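PDB 3VYK: C-type lectin domain family 4, member a4, which is a C-type lectin receptor of mouse dendritic cells whose extracellular domain, the part described here, binds N-glycan through a calcium ion. Local coordinates for residues A[37-45]-A[75-85]. Numbering follows the deposited sequence.
Sequences AHLVVIHSQ and WIDQTPYNKSA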
loop_
_atom_site.group_PDB
_atom_site.type_symbol
_atom_site.label_atom_id
_atom_site.label_comp_id
_atom_site.label_asym_id
_atom_site.label_seq_id
_atom_site.Cartn_x
_atom_site.Cartn_y
_atom_site.Cartn_z
ATOM N N ALA A 37 -3.470 -1.858 -13.351
ATOM C CA ALA A 37 -3.748 -1.404 -11.987
ATOM C C ALA A 37 -2.597 -0.535 -11.467
ATOM O O ALA A 37 -1.648 -0.259 -12.196
ATOM C CB ALA A 37 -3.951 -2.611 -11.086
ATOM N N HIS A 38 -2.678 -0.105 -10.210
ATOM C CA HIS A 38 -1.584 0.627 -9.566
ATOM C C HIS A 38 -1.500 0.228 -8.120
ATOM O O HIS A 38 -2.459 -0.318 -7.563
ATOM C CB HIS A 38 -1.784 2.142 -9.687
ATOM C CG HIS A 38 -3.104 2.633 -9.123
ATOM N ND1 HIS A 38 -3.290 2.880 -7.806
ATOM C CD2 HIS A 38 -4.319 2.905 -9.748
ATOM C CE1 HIS A 38 -4.556 3.286 -7.599
ATOM N NE2 HIS A 38 -5.187 3.305 -8.788
ATOM N N LEU A 39 -0.367 0.502 -7.478
ATOM C CA LEU A 39 -0.258 0.247 -6.044
ATOM C C LEU A 39 -1.359 0.995 -5.296
ATOM O O LEU A 39 -1.734 2.118 -5.663
ATOM C CB LEU A 39 1.137 0.605 -5.512
ATOM C CG LEU A 39 2.234 -0.402 -5.895
ATOM C CD1 LEU A 39 3.598 0.198 -5.602
ATOM C CD2 LEU A 39 2.075 -1.723 -5.164
ATOM N N VAL A 40 -1.883 0.351 -4.260
ATOM C CA VAL A 40 -3.108 0.819 -3.608
ATOM C C VAL A 40 -3.016 2.230 -3.019
ATOM O O VAL A 40 -2.008 2.622 -2.436
ATOM C CB VAL A 40 -3.598 -0.214 -2.572
ATOM C CG1 VAL A 40 -2.661 -0.294 -1.374
ATOM C CG2 VAL A 40 -5.030 0.069 -2.156
ATOM N N VAL A 41 -4.091 2.985 -3.204
ATOM C CA VAL A 41 -4.226 4.328 -2.675
ATOM C C VAL A 41 -5.378 4.284 -1.676
ATOM O O VAL A 41 -6.485 3.899 -2.033
ATOM C CB VAL A 41 -4.513 5.324 -3.828
ATOM C CG1 VAL A 41 -4.967 6.670 -3.292
ATOM C CG2 VAL A 41 -3.273 5.479 -4.712
ATOM N N ILE A 42 -5.105 4.645 -0.423
ATOM C CA ILE A 42 -6.037 4.374 0.678
ATOM C C ILE A 42 -6.645 5.680 1.179
ATOM O O ILE A 42 -5.927 6.560 1.660
ATOM C CB ILE A 42 -5.301 3.636 1.811
ATOM C CG1 ILE A 42 -4.716 2.322 1.288
ATOM C CG2 ILE A 42 -6.245 3.356 2.980
ATOM C CD1 ILE A 42 -3.758 1.647 2.252
ATOM N N HIS A 43 -7.970 5.803 1.071
ATOM C CA HIS A 43 -8.629 7.070 1.402
ATOM C C HIS A 43 -9.553 7.065 2.590
ATOM O O HIS A 43 -10.150 8.091 2.905
ATOM C CB HIS A 43 -9.326 7.653 0.180
ATOM C CG HIS A 43 -8.390 8.362 -0.764
ATOM N ND1 HIS A 43 -7.657 9.429 -0.391
ATOM C CD2 HIS A 43 -8.084 8.121 -2.102
ATOM C CE1 HIS A 43 -6.913 9.848 -1.440
ATOM N NE2 HIS A 43 -7.172 9.043 -2.480
ATOM N N SER A 44 -9.640 5.938 3.288
ATOM C CA SER A 44 -10.503 5.826 4.471
ATOM C C SER A 44 -10.077 4.662 5.333
ATOM O O SER A 44 -9.383 3.743 4.869
ATOM C CB SER A 44 -11.967 5.623 4.059
ATOM O OG SER A 44 -12.140 4.373 3.392
ATOM N N GLN A 45 -10.508 4.691 6.595
ATOM C CA GLN A 45 -10.321 3.534 7.469
ATOM C C GLN A 45 -11.060 2.302 6.949
ATOM O O GLN A 45 -10.573 1.194 7.097
ATOM C CB GLN A 45 -10.712 3.792 8.927
ATOM C CG GLN A 45 -10.305 2.610 9.800
ATOM C CD GLN A 45 -10.370 2.857 11.292
ATOM O OE1 GLN A 45 -10.510 1.903 12.083
ATOM N NE2 GLN A 45 -10.255 4.112 11.695
ATOM N N TRP A 75 0.248 10.456 -2.956
ATOM C CA TRP A 75 -0.263 9.249 -3.596
ATOM C C TRP A 75 0.129 9.213 -5.035
ATOM O O TRP A 75 0.196 10.256 -5.690
ATOM C CB TRP A 75 -1.792 9.196 -3.508
ATOM C CG TRP A 75 -2.304 9.015 -2.105
ATOM C CD1 TRP A 75 -3.010 9.935 -1.329
ATOM C CD2 TRP A 75 -2.136 7.835 -1.248
ATOM N NE1 TRP A 75 -3.300 9.408 -0.095
ATOM C CE2 TRP A 75 -2.800 8.147 0.013
ATOM C CE3 TRP A 75 -1.538 6.586 -1.410
ATOM C CZ2 TRP A 75 -2.838 7.238 1.069
ATOM C CZ3 TRP A 75 -1.577 5.680 -0.347
ATOM C CH2 TRP A 75 -2.210 5.998 0.863
ATOM N N ILE A 76 0.367 8.011 -5.545
ATOM C CA ILE A 76 0.839 7.850 -6.925
ATOM C C ILE A 76 -0.188 8.213 -7.997
ATOM O O ILE A 76 0.194 8.486 -9.140
ATOM C CB ILE A 76 1.411 6.445 -7.189
ATOM C CG1 ILE A 76 0.348 5.359 -6.951
ATOM C CG2 ILE A 76 2.690 6.257 -6.376
ATOM C CD1 ILE A 76 0.803 3.951 -7.285
ATOM N N ASP A 77 -1.474 8.224 -7.642
ATOM C CA ASP A 77 -2.509 8.628 -8.604
ATOM C C ASP A 77 -2.829 10.115 -8.517
ATOM O O ASP A 77 -3.802 10.588 -9.127
ATOM C CB ASP A 77 -3.774 7.778 -8.456
ATOM C CG ASP A 77 -4.521 8.035 -7.159
ATOM O OD1 ASP A 77 -4.045 8.794 -6.292
ATOM O OD2 ASP A 77 -5.614 7.459 -7.009
ATOM N N GLN A 78 -2.006 10.841 -7.760
ATOM C CA GLN A 78 -2.111 12.291 -7.570
ATOM C C GLN A 78 -3.378 12.760 -6.853
ATOM O O GLN A 78 -3.636 13.969 -6.788
ATOM C CB GLN A 78 -1.920 13.047 -8.895
ATOM C CG GLN A 78 -0.514 12.952 -9.474
ATOM C CD GLN A 78 -0.466 13.424 -10.911
ATOM O OE1 GLN A 78 -0.906 12.722 -11.821
ATOM N NE2 GLN A 78 0.066 14.622 -11.123
ATOM N N THR A 79 -4.153 11.828 -6.290
ATOM C CA THR A 79 -5.270 12.233 -5.437
ATOM C C THR A 79 -4.720 12.799 -4.125
ATOM O O THR A 79 -3.641 12.406 -3.690
ATOM C CB THR A 79 -6.284 11.102 -5.176
ATOM O OG1 THR A 79 -5.626 9.990 -4.555
ATOM C CG2 THR A 79 -6.933 10.647 -6.482
ATOM N N PRO A 80 -5.442 13.745 -3.503
ATOM C CA PRO A 80 -4.859 14.442 -2.356
ATOM C C PRO A 80 -4.588 13.532 -1.161
ATOM O O PRO A 80 -5.385 12.628 -0.861
ATOM C CB PRO A 80 -5.920 15.500 -2.005
ATOM C CG PRO A 80 -6.745 15.649 -3.237
ATOM C CD PRO A 80 -6.757 14.298 -3.876
ATOM N N TYR A 81 -3.451 13.761 -0.508
ATOM C CA TYR A 81 -3.127 13.099 0.749
ATOM C C TYR A 81 -3.972 13.721 1.852
ATOM O O TYR A 81 -3.798 14.891 2.188
ATOM C CB TYR A 81 -1.640 13.263 1.044
ATOM C CG TYR A 81 -1.139 12.567 2.282
ATOM C CD1 TYR A 81 -1.054 11.177 2.336
ATOM C CD2 TYR A 81 -0.712 13.301 3.383
ATOM C CE1 TYR A 81 -0.573 10.539 3.468
ATOM C CE2 TYR A 81 -0.221 12.671 4.519
ATOM C CZ TYR A 81 -0.154 11.289 4.545
ATOM O OH TYR A 81 0.325 10.655 5.672
ATOM N N ASN A 82 -4.898 12.928 2.384
ATOM C CA ASN A 82 -5.836 13.372 3.405
ATOM C C ASN A 82 -5.313 13.004 4.787
ATOM O O ASN A 82 -5.334 11.830 5.175
ATOM C CB ASN A 82 -7.207 12.736 3.167
ATOM C CG ASN A 82 -8.272 13.258 4.122
ATOM O OD1 ASN A 82 -8.003 14.108 4.987
ATOM N ND2 ASN A 82 -9.494 12.765 3.956
ATOM N N LYS A 83 -4.882 14.018 5.530
ATOM C CA LYS A 83 -4.322 13.828 6.873
ATOM C C LYS A 83 -5.330 13.229 7.857
ATOM O O LYS A 83 -4.937 12.705 8.901
ATOM C CB LYS A 83 -3.765 15.145 7.425
ATOM C CG LYS A 83 -2.511 15.633 6.712
ATOM C CD LYS A 83 -1.972 16.920 7.313
ATOM C CE LYS A 83 -2.893 18.112 7.080
ATOM N NZ LYS A 83 -2.985 18.517 5.647
ATOM N N SER A 84 -6.620 13.280 7.524
ATOM C CA SER A 84 -7.642 12.705 8.411
ATOM C C SER A 84 -7.887 11.209 8.203
ATOM O O SER A 84 -8.727 10.613 8.892
ATOM C CB SER A 84 -8.967 13.471 8.322
ATOM O OG SER A 84 -9.643 13.182 7.122
ATOM N N ALA A 85 -7.132 10.604 7.290
ATOM C CA ALA A 85 -7.227 9.162 7.057
ATOM C C ALA A 85 -5.857 8.523 6.823
ATOM O O ALA A 85 -5.567 8.002 5.747
ATOM C CB ALA A 85 -8.186 8.856 5.912
HETATM O O HOH W 1 -6.837 5.738 -8.769
HETATM O O HOH W 2 -6.206 8.730 3.244
HETATM O O HOH W 3 -9.709 10.660 1.736
#
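His43 and Thr79 form the single direct hydrogen bond between residues 37-45 and 75-85, the head of a short chain of hydrogen bonds: NE2 of His43 donates to OG1 of Thr79 (2.8 Å), exactly in the imidazole plane, and OG1 in turn donates to OD1 of Asp77 (2.6 Å), which turns the hydroxyl so that its oxygen can accept from His43. The same OD1 also accepts from the backbone N of Thr79, closing an Asx turn. Pro80 O lies at the imidazole edge too, 3.2 Å from CE1 of His43. Next to these polar groups, Val41 rests on one face of the Trp75 indole: CG1, anti to the backbone N (chi1 167°), makes a CH-pi contact 3.9 Å from the centroid of the five-membered ring. The backbone N of Ile42 lies over the same face, while CG2 of Val41 leans on the Asp77 carboxylate. Farther along, CD1 of Ile76 packs against CB of Leu39 (3.8 Å). Water bridges Ile42 O to Ala85 O; a second water donates to Asp77 OD2 and accepts a weak bond from His38 NE2. Within the C-type lectin domain, this joins the chain between helices 25-34 and 45-53 to the loop after strand 73-75; Val40 faces strand 121-128, Ile42 packs on helix 45-53, and Ile76 reaches Trp25 of helix 25-34.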